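Local structure of serine acetyltransferase (Bacteroides vulgatus ATCC 8482, 3F1X) at residues L79-T84 against A116-I120; R50-F54 against I157-N162; R250-L254 against T265-R269; I253-I259 against V270-A276. The protein probably transfers an acetyl group from acetyl-CoA to L-serine, the step that leads into cysteine biosynthesis, as serine acetyltransferases of the left-handed beta-helix family do. All blocks are in the same frame, centred on the assembly; numbering follows the deposited sequence.

Interaction 1: residues L79-T84 against A116-I120; sequences LFGLLT and AARFI
With chi1 at -176°, Leu83 swings its CG away from its own backbone N and across to the 116-120 helix, where CD2 wedges between two residues one turn apart: it lies 3.8 Å from Ala116 CA and 3.5 Å from Phe119 CD2. The Leu83 and Phe119 side chains cross at about a right angle, and CD2 approaches the ring obliquely. Phe80 has nearly the same first torsion, which lays its ring along the flank of the other helix; its CE1 reaches Ala117 N edge-on at 3.9 Å, while CD1 meets Ala116 CB. Ala116 CB is thus enclosed by Phe80, Leu83 and Thr84, its nearest neighbour being Thr84 OG1 at 3.6 Å. That hydroxyl does not bond across the interface. It donates to Phe80 O, one turn back in its own helix, at 2.7 Å, tilted 30° from the carbonyl plane, and Thr84 N reaches the same oxygen from the opposite face. So tied, OG1 also sits over the rim of one face of the Phe80 ring. Ile120 CD1 packs on Phe80 CB at 3.8 Å, and the Ile120 and Leu79 side chains slide past each other in opposite directions, Ile120 CG1 beside Leu79 CD2.

The short helix segments cross at 131° with 9.6 Å between axes and draw closest where Thr84 faces the small Ala116. This is apolar helix-helix packing within the helical domain: helix 39-53 adjoins Leu79, helix 155-171 lies against Phe119, and Tyr6 of the second subunit meets the Phe80 ring beside helices 68-93 and 109-120.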
loop_
_atom_site.group_PDB
_atom_site.type_symbol
_atom_site.label_atom_id
_atom_site.label_comp_id
_atom_site.label_asym_id
_atom_site.label_seq_id
_atom_site.Cartn_x
_atom_site.Cartn_y
_atom_site.Cartn_z
ATOM N N LEU A 79 3.435 -15.874 12.595
ATOM C CA LEU A 79 4.549 -15.526 13.463
ATOM C C LEU A 79 5.692 -16.527 13.297
ATOM O O LEU A 79 6.861 -16.149 13.219
ATOM C CB LEU A 79 4.097 -15.509 14.925
ATOM C CG LEU A 79 5.213 -15.337 15.957
ATOM C CD1 LEU A 79 5.978 -14.067 15.667
ATOM C CD2 LEU A 79 4.627 -15.294 17.367
ATOM N N PHE A 80 5.349 -17.807 13.262
ATOM C CA PHE A 80 6.353 -18.843 13.110
ATOM C C PHE A 80 7.187 -18.673 11.848
ATOM O O PHE A 80 8.411 -18.786 11.892
ATOM C CB PHE A 80 5.695 -20.215 13.084
ATOM C CG PHE A 80 6.661 -21.332 12.859
ATOM C CD1 PHE A 80 7.707 -21.550 13.745
ATOM C CD2 PHE A 80 6.535 -22.168 11.753
ATOM C CE1 PHE A 80 8.623 -22.583 13.537
ATOM C CE2 PHE A 80 7.446 -23.206 11.535
ATOM C CZ PHE A 80 8.489 -23.410 12.431
ATOM N N GLY A 81 6.514 -18.436 10.723
ATOM C CA GLY A 81 7.215 -18.255 9.462
ATOM C C GLY A 81 8.130 -17.046 9.513
ATOM O O GLY A 81 9.309 -17.136 9.180
ATOM N N LEU A 82 7.582 -15.910 9.935
ATOM C CA LEU A 82 8.335 -14.667 10.032
ATOM C C LEU A 82 9.501 -14.774 11.008
ATOM O O LEU A 82 10.622 -14.385 10.686
ATOM C CB LEU A 82 7.404 -13.528 10.478
ATOM C CG LEU A 82 6.947 -12.431 9.503
ATOM C CD1 LEU A 82 6.818 -12.961 8.098
ATOM C CD2 LEU A 82 5.630 -11.848 9.991
ATOM N N LEU A 83 9.234 -15.298 12.200
ATOM C CA LEU A 83 10.270 -15.419 13.218
ATOM C C LEU A 83 11.398 -16.364 12.820
ATOM O O LEU A 83 12.542 -16.153 13.207
ATOM C CB LEU A 83 9.668 -15.868 14.555
ATOM C CG LEU A 83 10.626 -15.941 15.747
ATOM C CD1 LEU A 83 11.271 -14.572 16.015
ATOM C CD2 LEU A 83 9.864 -16.403 16.966
ATOM N N THR A 84 11.081 -17.407 12.062
ATOM C CA THR A 84 12.119 -18.346 11.636
ATOM C C THR A 84 13.147 -17.602 10.783
ATOM O O THR A 84 14.350 -17.703 11.007
ATOM C CB THR A 84 11.519 -19.510 10.804
ATOM O OG1 THR A 84 10.644 -20.295 11.630
ATOM C CG2 THR A 84 12.622 -20.401 10.252
ATOM N N ALA A 116 12.466 -20.734 16.815
ATOM C CA ALA A 116 11.235 -19.963 16.653
ATOM C C ALA A 116 10.076 -20.687 17.324
ATOM O O ALA A 116 9.243 -20.061 17.976
ATOM C CB ALA A 116 10.939 -19.745 15.173
ATOM N N ALA A 117 10.028 -22.009 17.174
ATOM C CA ALA A 117 8.962 -22.789 17.793
ATOM C C ALA A 117 9.130 -22.764 19.320
ATOM O O ALA A 117 8.144 -22.674 20.062
ATOM C CB ALA A 117 8.987 -24.226 17.270
ATOM N N ARG A 118 10.375 -22.838 19.782
ATOM C CA ARG A 118 10.668 -22.804 21.217
ATOM C C ARG A 118 10.157 -21.482 21.795
ATOM O O ARG A 118 9.569 -21.444 22.878
ATOM C CB ARG A 118 12.173 -22.912 21.472
ATOM C CG ARG A 118 12.831 -24.220 21.013
ATOM C CD ARG A 118 12.444 -25.411 21.878
ATOM N NE ARG A 118 13.082 -26.653 21.437
ATOM C CZ ARG A 118 12.844 -27.848 21.977
ATOM N NH1 ARG A 118 11.983 -27.962 22.984
ATOM N NH2 ARG A 118 13.460 -28.929 21.507
ATOM N N PHE A 119 10.387 -20.392 21.069
ATOM C CA PHE A 119 9.917 -19.099 21.535
ATOM C C PHE A 119 8.400 -19.109 21.665
ATOM O O PHE A 119 7.850 -18.669 22.675
ATOM C CB PHE A 119 10.303 -17.982 20.567
ATOM C CG PHE A 119 9.626 -16.684 20.873
ATOM C CD1 PHE A 119 10.063 -15.897 21.936
ATOM C CD2 PHE A 119 8.493 -16.287 20.162
ATOM C CE1 PHE A 119 9.377 -14.730 22.295
ATOM C CE2 PHE A 119 7.797 -15.126 20.507
ATOM C CZ PHE A 119 8.242 -14.346 21.580
ATOM N N ILE A 120 7.727 -19.589 20.625
ATOM C CA ILE A 120 6.273 -19.633 20.623
ATOM C C ILE A 120 5.707 -20.425 21.792
ATOM O O ILE A 120 4.651 -20.081 22.316
ATOM C CB ILE A 120 5.742 -20.201 19.290
ATOM C CG1 ILE A 120 5.910 -19.145 18.194
ATOM C CG2 ILE A 120 4.271 -20.603 19.434
ATOM C CD1 ILE A 120 5.747 -19.663 16.796
#

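Interaction 2: residues R50-F54 against I157-N162; sequences RAIIF and IRAISN
Arg50 reaches from the end of helix 39-53 to Asn162 on helix 155-171, a polar bridge between two helices of the all-helical domain that precedes the left-handed beta-helix. The close part of the contact gathers at the guanidinium. Its NH1 and NH2 both lie close to Asn162 OD1, at 2.8 Å and 3.1 Å, but each hydrogen bond is bent (129° and 123°) and weak, so one oxygen is shared by two poorly aimed donors. The guanidinium and amide planes are only 23° apart, and OD1 sits at the guanidinium edge, near its plane. Arg158 CB and CG lie over one face of the guanidinium, and Ser161 CB fills its edge in plane, 3.8 Å from NH2. The extended run from CG to NE carries the guanidinium over to helix 155-171; Glu47 holds NE by a salt bridge on the near side, while Asn162 ND2 donates to Ile181 O on the far side. Both ends of the bridge are therefore anchored beyond the pair itself.

Toward Phe54 the fit is slacker. This first residue past the helix directs its CB toward helix 155-171, yet its CZ stays 4.4 Å from Ile157 CG2, and its edge comes only to 4.1 Å between CE2 and Ser161 OG. Ile53 CG2 lies over the centre of one ring face, and Tyr23 of the second subunit packs on Phe54 as well. Between the polar and aromatic parts sits a water that accepts from Arg50 NH2 and donates to Ser161 OG, a hydroxyl that itself donates to Ile157 O at 2.6 Å.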
loop_
_atom_site.group_PDB
_atom_site.type_symbol
_atom_site.label_atom_id
_atom_site.label_comp_id
_atom_site.label_asym_id
_atom_site.label_seq_id
_atom_site.Cartn_x
_atom_site.Cartn_y
_atom_site.Cartn_z
ATOM N N ARG A 50 1.820 -9.654 20.178
ATOM C CA ARG A 50 0.845 -8.909 20.987
ATOM C C ARG A 50 -0.565 -9.445 20.805
ATOM O O ARG A 50 -1.330 -9.541 21.762
ATOM C CB ARG A 50 0.779 -7.428 20.585
ATOM C CG ARG A 50 2.048 -6.610 20.698
ATOM C CD ARG A 50 1.686 -5.135 20.512
ATOM N NE ARG A 50 2.819 -4.307 20.104
ATOM C CZ ARG A 50 3.896 -4.078 20.847
ATOM N NH1 ARG A 50 4.866 -3.306 20.375
ATOM N NH2 ARG A 50 4.005 -4.618 22.052
ATOM N N ALA A 51 -0.909 -9.739 19.554
ATOM C CA ALA A 51 -2.234 -10.227 19.205
ATOM C C ALA A 51 -2.484 -11.623 19.733
ATOM O O ALA A 51 -3.628 -12.024 19.919
ATOM C CB ALA A 51 -2.416 -10.203 17.694
ATOM N N ILE A 52 -1.410 -12.371 19.945
ATOM C CA ILE A 52 -1.518 -13.723 20.466
ATOM C C ILE A 52 -1.535 -13.688 21.997
ATOM O O ILE A 52 -2.243 -14.458 22.639
ATOM C CB ILE A 52 -0.333 -14.589 19.997
ATOM C CG1 ILE A 52 -0.401 -14.782 18.487
ATOM C CG2 ILE A 52 -0.356 -15.928 20.709
ATOM C CD1 ILE A 52 0.877 -15.321 17.870
ATOM N N ILE A 53 -0.742 -12.792 22.572
ATOM C CA ILE A 53 -0.679 -12.662 24.026
ATOM C C ILE A 53 -1.969 -12.042 24.570
ATOM O O ILE A 53 -2.472 -12.451 25.613
ATOM C CB ILE A 53 0.529 -11.797 24.442
ATOM C CG1 ILE A 53 1.823 -12.555 24.144
ATOM C CG2 ILE A 53 0.410 -11.396 25.923
ATOM C CD1 ILE A 53 3.087 -11.690 24.152
ATOM N N PHE A 54 -2.498 -11.052 23.863
ATOM C CA PHE A 54 -3.740 -10.386 24.267
ATOM C C PHE A 54 -4.762 -10.614 23.162
ATOM O O PHE A 54 -5.064 -9.711 22.387
ATOM C CB PHE A 54 -3.499 -8.884 24.433
ATOM C CG PHE A 54 -2.427 -8.547 25.423
ATOM C CD1 PHE A 54 -2.626 -8.768 26.786
ATOM C CD2 PHE A 54 -1.221 -8.003 24.996
ATOM C CE1 PHE A 54 -1.628 -8.447 27.714
ATOM C CE2 PHE A 54 -0.210 -7.676 25.911
ATOM C CZ PHE A 54 -0.416 -7.899 27.269
ATOM N N ILE A 157 3.174 -0.698 28.513
ATOM C CA ILE A 157 2.884 -2.108 28.286
ATOM C C ILE A 157 3.537 -2.597 27.002
ATOM O O ILE A 157 3.989 -3.733 26.928
ATOM C CB ILE A 157 1.371 -2.374 28.203
ATOM C CG1 ILE A 157 0.713 -1.991 29.522
ATOM C CG2 ILE A 157 1.114 -3.860 27.930
ATOM C CD1 ILE A 157 1.180 -2.821 30.701
ATOM N N ARG A 158 3.587 -1.727 26.000
ATOM C CA ARG A 158 4.194 -2.063 24.723
ATOM C C ARG A 158 5.694 -2.260 24.880
ATOM O O ARG A 158 6.259 -3.214 24.349
ATOM C CB ARG A 158 3.906 -0.960 23.697
ATOM C CG ARG A 158 2.445 -0.900 23.306
ATOM C CD ARG A 158 2.111 0.286 22.417
ATOM N NE ARG A 158 0.689 0.304 22.070
ATOM C CZ ARG A 158 0.114 1.229 21.306
ATOM N NH1 ARG A 158 -1.187 1.165 21.041
ATOM N NH2 ARG A 158 0.841 2.221 20.808
ATOM N N ALA A 159 6.340 -1.357 25.616
ATOM C CA ALA A 159 7.782 -1.454 25.841
ATOM C C ALA A 159 8.104 -2.695 26.671
ATOM O O ALA A 159 9.019 -3.446 26.346
ATOM C CB ALA A 159 8.289 -0.202 26.554
ATOM N N ILE A 160 7.346 -2.907 27.742
ATOM C CA ILE A 160 7.567 -4.058 28.612
ATOM C C ILE A 160 7.305 -5.361 27.849
ATOM O O ILE A 160 8.018 -6.349 28.026
ATOM C CB ILE A 160 6.668 -3.972 29.874
ATOM C CG1 ILE A 160 7.090 -2.767 30.712
ATOM C CG2 ILE A 160 6.787 -5.247 30.718
ATOM C CD1 ILE A 160 6.125 -2.421 31.818
ATOM N N SER A 161 6.288 -5.360 26.994
ATOM C CA SER A 161 5.981 -6.541 26.196
ATOM C C SER A 161 7.151 -6.836 25.268
ATOM O O SER A 161 7.622 -7.971 25.201
ATOM C CB SER A 161 4.718 -6.316 25.365
ATOM O OG SER A 161 3.587 -6.180 26.196
ATOM N N ASN A 162 7.623 -5.809 24.556
ATOM C CA ASN A 162 8.748 -5.974 23.632
ATOM C C ASN A 162 9.963 -6.502 24.399
ATOM O O ASN A 162 10.675 -7.393 23.927
ATOM C CB ASN A 162 9.114 -4.640 22.955
ATOM C CG ASN A 162 8.275 -4.348 21.711
ATOM O OD1 ASN A 162 7.050 -4.471 21.727
ATOM N ND2 ASN A 162 8.938 -3.936 20.631
HETATM O O HOH W 1 1.914 -5.079 23.796
#

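Interaction 3: residues R250-L254 against T265-R269; sequences RHPIL and TILGR
Pro252 packs against Ile266 inside the left-handed parallel beta-helix, where strands 253-254 and 265-267 belong to different sheets. The Ile266 side chain can be followed inward from the backbone: CB stands 4.1 Å from Pro252 CG, and the branch methyl CG2 presses on the pyrrolidine ring, 3.6 Å from Pro252 CG and 3.7 Å from Pro252 CB. The other branch takes a different course. CG1 lies anti to the carbonyl carbon (chi1 -56°) and leads to CD1, which comes within 4.4 Å of Leu254 CD1. One isoleucine therefore spans two residues of the facing segment, its shorter branch on the proline and its longer one on the leucine.

On the carbonyl side of Ile266 the proline ring is also close, with Pro252 CG 3.3 Å from Ile266 O. Having no N-H, Pro252 N cannot donate to the nearby Gly268 O, and no hydrogen bond joins the segments. Gly268 adopts backbone angles (phi 88°, psi -157°) at which a CB would collide with the preceding carbonyl oxygen, which accounts for glycine at this bend after strand 265-267. Ile272, one strand further along the chain, backs Ile266 in the core, while Thr265 OG1 is hydrogen-bonded to Asn281 of the third subunit. At the outer end Arg250 O is buried without a conventional partner, and what it meets is a CA-H...O contact from Gly268 CA at 3.6 Å.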
loop_
_atom_site.group_PDB
_atom_site.type_symbol
_atom_site.label_atom_id
_atom_site.label_comp_id
_atom_site.label_asym_id
_atom_site.label_seq_id
_atom_site.Cartn_x
_atom_site.Cartn_y
_atom_site.Cartn_z
ATOM N N ARG A 250 27.670 -4.413 36.720
ATOM C CA ARG A 250 27.958 -3.002 36.958
ATOM C C ARG A 250 26.712 -2.131 36.883
ATOM O O ARG A 250 26.800 -0.908 36.782
ATOM C CB ARG A 250 29.017 -2.501 35.974
ATOM C CG ARG A 250 28.856 -2.977 34.535
ATOM C CD ARG A 250 29.994 -2.423 33.686
ATOM N NE ARG A 250 30.076 -3.024 32.357
ATOM C CZ ARG A 250 30.347 -4.307 32.126
ATOM N NH1 ARG A 250 30.558 -5.138 33.139
ATOM N NH2 ARG A 250 30.421 -4.758 30.879
ATOM N N HIS A 251 25.551 -2.773 36.936
ATOM C CA HIS A 251 24.273 -2.069 36.897
ATOM C C HIS A 251 23.535 -2.268 38.221
ATOM O O HIS A 251 23.742 -3.264 38.922
ATOM C CB HIS A 251 23.435 -2.563 35.715
ATOM C CG HIS A 251 23.903 -2.032 34.393
ATOM N ND1 HIS A 251 23.752 -0.711 34.028
ATOM C CD2 HIS A 251 24.560 -2.630 33.372
ATOM C CE1 HIS A 251 24.295 -0.518 32.840
ATOM N NE2 HIS A 251 24.794 -1.667 32.420
ATOM N N PRO A 252 22.652 -1.324 38.576
ATOM C CA PRO A 252 21.887 -1.377 39.825
ATOM C C PRO A 252 20.989 -2.578 40.052
ATOM O O PRO A 252 20.590 -3.283 39.122
ATOM C CB PRO A 252 21.067 -0.082 39.793
ATOM C CG PRO A 252 21.863 0.823 38.890
ATOM C CD PRO A 252 22.284 -0.127 37.803
ATOM N N ILE A 253 20.672 -2.779 41.323
ATOM C CA ILE A 253 19.787 -3.833 41.755
ATOM C C ILE A 253 18.674 -3.156 42.542
ATOM O O ILE A 253 18.938 -2.461 43.523
ATOM C CB ILE A 253 20.479 -4.823 42.703
ATOM C CG1 ILE A 253 21.661 -5.498 42.007
ATOM C CG2 ILE A 253 19.469 -5.849 43.187
ATOM C CD1 ILE A 253 22.404 -6.471 42.898
ATOM N N LEU A 254 17.437 -3.323 42.098
ATOM C CA LEU A 254 16.304 -2.752 42.814
ATOM C C LEU A 254 15.529 -3.914 43.398
ATOM O O LEU A 254 15.088 -4.798 42.664
ATOM C CB LEU A 254 15.393 -1.950 41.870
ATOM C CG LEU A 254 15.733 -0.482 41.604
ATOM C CD1 LEU A 254 17.109 -0.383 40.981
ATOM C CD2 LEU A 254 14.665 0.138 40.690
ATOM N N THR A 265 18.697 9.286 38.549
ATOM C CA THR A 265 19.740 8.468 37.944
ATOM C C THR A 265 20.371 7.558 38.999
ATOM O O THR A 265 20.869 8.031 40.011
ATOM C CB THR A 265 20.868 9.338 37.330
ATOM O OG1 THR A 265 20.313 10.307 36.433
ATOM C CG2 THR A 265 21.865 8.458 36.573
ATOM N N ILE A 266 20.335 6.252 38.765
ATOM C CA ILE A 266 20.937 5.292 39.693
ATOM C C ILE A 266 22.054 4.587 38.934
ATOM O O ILE A 266 21.799 3.946 37.919
ATOM C CB ILE A 266 19.909 4.243 40.162
ATOM C CG1 ILE A 266 18.701 4.941 40.792
ATOM C CG2 ILE A 266 20.548 3.311 41.176
ATOM C CD1 ILE A 266 17.532 4.014 41.082
ATOM N N LEU A 267 23.292 4.692 39.404
ATOM C CA LEU A 267 24.364 4.038 38.668
ATOM C C LEU A 267 25.402 3.274 39.474
ATOM O O LEU A 267 25.696 3.607 40.623
ATOM C CB LEU A 267 25.091 5.043 37.775
ATOM C CG LEU A 267 25.942 6.112 38.460
ATOM C CD1 LEU A 267 26.910 6.695 37.449
ATOM C CD2 LEU A 267 25.049 7.189 39.056
ATOM N N GLY A 268 25.955 2.246 38.836
ATOM C CA GLY A 268 26.988 1.432 39.453
ATOM C C GLY A 268 26.492 0.261 40.274
ATOM O O GLY A 268 25.384 -0.240 40.074
ATOM N N ARG A 269 27.340 -0.176 41.199
ATOM C CA ARG A 269 27.030 -1.284 42.091
ATOM C C ARG A 269 26.172 -0.721 43.212
ATOM O O ARG A 269 26.613 -0.596 44.352
ATOM C CB ARG A 269 28.313 -1.870 42.681
ATOM C CG ARG A 269 28.086 -3.066 43.597
ATOM C CD ARG A 269 29.283 -3.294 44.504
ATOM N NE ARG A 269 29.495 -2.164 45.400
ATOM C CZ ARG A 269 28.648 -1.794 46.358
ATOM N NH1 ARG A 269 27.523 -2.471 46.553
ATOM N NH2 ARG A 269 28.924 -0.741 47.118
#

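Interaction 4: residues I253-I259 against V270-A276; sequences ILEDDVI and VTIGKGA
Two successive coils of the left-handed beta-helix stack here in parallel register, strand 253-254 against strand 271-272, and stay paired around the next corner. Ile253 N donates to Val270 O, Ile272 N to Ile253 O and Glu255 N to Ile272 O, the last at 2.9 Å and 172°, so the ladder alternates between the coils. Leu254 and Ile272 lie side by side pointing into the core, their CD1 methyls pressed to 3.3 Å, tighter than usual for two carbons. On the other face Ile253 and Thr271 run alongside each other.

Past the strands a side chain joins the backbone pairing. Glu255 CG lies anti to its carbonyl carbon (chi1 -54°), and the chain extends alongside the adjacent coil until OE1 accepts from Lys274 N at 2.7 Å, using the lone pair turned away from OE2. The Lys274 side chain leads away, and its NZ stays 6.4 Å from Glu255 OE1, too far for a salt bridge. The type II turn from Gly273 to Ala276 then nests on the 256-258 corner: the N-H of Gly275, whose positive phi suits a glycine, donates to Asp256 O in its carbonyl plane. Asp256 itself is pinned through OD1 to Asn221 N of the preceding coil. Inside the corner Val258 crosses Ile272 at about a right angle, with CG1 3.5 Å from Ile272 CG2. Pairing resumes at the next strand, where Ile259 N donates to Ala276 O at 3.3 Å.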
loop_
_atom_site.group_PDB
_atom_site.type_symbol
_atom_site.label_atom_id
_atom_site.label_comp_id
_atom_site.label_asym_id
_atom_site.label_seq_id
_atom_site.Cartn_x
_atom_site.Cartn_y
_atom_site.Cartn_z
ATOM N N ILE A 253 20.672 -2.779 41.323
ATOM C CA ILE A 253 19.787 -3.833 41.755
ATOM C C ILE A 253 18.674 -3.156 42.542
ATOM O O ILE A 253 18.938 -2.461 43.523
ATOM C CB ILE A 253 20.479 -4.823 42.703
ATOM C CG1 ILE A 253 21.661 -5.498 42.007
ATOM C CG2 ILE A 253 19.469 -5.849 43.187
ATOM C CD1 ILE A 253 22.404 -6.471 42.898
ATOM N N LEU A 254 17.437 -3.323 42.098
ATOM C CA LEU A 254 16.304 -2.752 42.814
ATOM C C LEU A 254 15.529 -3.914 43.398
ATOM O O LEU A 254 15.088 -4.798 42.664
ATOM C CB LEU A 254 15.393 -1.950 41.870
ATOM C CG LEU A 254 15.733 -0.482 41.604
ATOM C CD1 LEU A 254 17.109 -0.383 40.981
ATOM C CD2 LEU A 254 14.665 0.138 40.690
ATOM N N GLU A 255 15.366 -3.920 44.717
ATOM C CA GLU A 255 14.622 -4.988 45.377
ATOM C C GLU A 255 13.120 -4.734 45.212
ATOM O O GLU A 255 12.715 -3.739 44.600
ATOM C CB GLU A 255 14.998 -5.065 46.861
ATOM C CG GLU A 255 16.499 -5.197 47.100
ATOM C CD GLU A 255 16.861 -5.582 48.531
ATOM O OE1 GLU A 255 16.187 -5.124 49.478
ATOM O OE2 GLU A 255 17.840 -6.336 48.711
ATOM N N ASP A 256 12.300 -5.634 45.749
ATOM C CA ASP A 256 10.847 -5.512 45.637
ATOM C C ASP A 256 10.252 -4.220 46.194
ATOM O O ASP A 256 10.832 -3.573 47.068
ATOM C CB ASP A 256 10.144 -6.688 46.336
ATOM C CG ASP A 256 10.557 -8.047 45.779
ATOM O OD1 ASP A 256 11.125 -8.109 44.670
ATOM O OD2 ASP A 256 10.299 -9.066 46.457
ATOM N N ASP A 257 9.082 -3.866 45.665
ATOM C CA ASP A 257 8.310 -2.702 46.104
ATOM C C ASP A 257 9.033 -1.357 46.052
ATOM O O ASP A 257 8.720 -0.453 46.821
ATOM C CB ASP A 257 7.802 -2.951 47.531
ATOM C CG ASP A 257 6.897 -4.177 47.632
ATOM O OD1 ASP A 257 6.653 -4.644 48.765
ATOM O OD2 ASP A 257 6.422 -4.673 46.588
ATOM N N VAL A 258 9.996 -1.222 45.153
ATOM C CA VAL A 258 10.730 0.025 45.035
ATOM C C VAL A 258 10.054 0.980 44.051
ATOM O O VAL A 258 9.427 0.547 43.085
ATOM C CB VAL A 258 12.182 -0.244 44.581
ATOM C CG1 VAL A 258 12.854 1.035 44.124
ATOM C CG2 VAL A 258 12.970 -0.869 45.729
ATOM N N ILE A 259 10.167 2.276 44.319
ATOM C CA ILE A 259 9.610 3.295 43.441
ATOM C C ILE A 259 10.709 4.318 43.183
ATOM O O ILE A 259 11.371 4.766 44.117
ATOM C CB ILE A 259 8.411 4.038 44.085
ATOM C CG1 ILE A 259 7.288 3.060 44.425
ATOM C CG2 ILE A 259 7.888 5.100 43.124
ATOM C CD1 ILE A 259 6.105 3.725 45.120
ATOM N N VAL A 270 24.941 -0.365 42.880
ATOM C CA VAL A 270 24.043 0.194 43.866
ATOM C C VAL A 270 22.820 -0.686 44.046
ATOM O O VAL A 270 22.264 -1.196 43.073
ATOM C CB VAL A 270 23.598 1.611 43.448
ATOM C CG1 VAL A 270 22.497 2.111 44.362
ATOM C CG2 VAL A 270 24.790 2.555 43.486
ATOM N N THR A 271 22.417 -0.865 45.300
ATOM C CA THR A 271 21.245 -1.662 45.621
ATOM C C THR A 271 20.214 -0.777 46.301
ATOM O O THR A 271 20.521 -0.101 47.289
ATOM C CB THR A 271 21.587 -2.824 46.581
ATOM O OG1 THR A 271 22.478 -3.730 45.927
ATOM C CG2 THR A 271 20.330 -3.575 46.990
ATOM N N ILE A 272 19.004 -0.757 45.758
ATOM C CA ILE A 272 17.924 0.012 46.352
ATOM C C ILE A 272 17.116 -1.020 47.130
ATOM O O ILE A 272 16.481 -1.895 46.538
ATOM C CB ILE A 272 17.017 0.678 45.282
ATOM C CG1 ILE A 272 17.812 1.703 44.477
ATOM C CG2 ILE A 272 15.842 1.356 45.952
ATOM C CD1 ILE A 272 18.727 1.089 43.469
ATOM N N GLY A 273 17.173 -0.929 48.457
ATOM C CA GLY A 273 16.477 -1.867 49.327
ATOM C C GLY A 273 14.979 -1.944 49.123
ATOM O O GLY A 273 14.358 -0.970 48.705
ATOM N N LYS A 274 14.385 -3.094 49.430
ATOM C CA LYS A 274 12.949 -3.244 49.229
ATOM C C LYS A 274 12.119 -2.193 49.959
ATOM O O LYS A 274 12.440 -1.769 51.075
ATOM C CB LYS A 274 12.479 -4.655 49.614
ATOM C CG LYS A 274 12.794 -5.108 51.017
ATOM C CD LYS A 274 12.190 -6.488 51.271
ATOM C CE LYS A 274 12.510 -6.996 52.673
ATOM N NZ LYS A 274 11.882 -8.323 52.956
ATOM N N GLY A 275 11.054 -1.763 49.297
ATOM C CA GLY A 275 10.169 -0.776 49.879
ATOM C C GLY A 275 10.741 0.626 49.925
ATOM O O GLY A 275 10.086 1.541 50.420
ATOM N N ALA A 276 11.952 0.818 49.415
ATOM C CA ALA A 276 12.539 2.154 49.434
ATOM C C ALA A 276 11.972 3.033 48.330
ATOM O O ALA A 276 11.447 2.543 47.322
ATOM C CB ALA A 276 14.045 2.081 49.305
HETATM O O HOH W 2 8.418 2.115 47.718
#

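Interactions 1 and 2 belong to the helical domain and adjoin through Leu79 CD2 and Ile52 CD1, 3.8 Å apart; interaction 1 is nested within the chain loop that interaction 2 closes, and both border the second subunit. Interactions 3 and 4 lie in the beta-helix with centres 11 Å apart, share Ile253 and Leu254, and touch where Ile266 CG2 meets Ile272 CD1 at 3.7 Å: interaction 3 joins strands of two different sheets, interaction 4 stacks coils. These two pairs of contacts do not touch: interaction 2 comes no nearer to interaction 4 than about 12 Å between nearest atoms, and the centres of interactions 1 and 4 stand 36 Å apart.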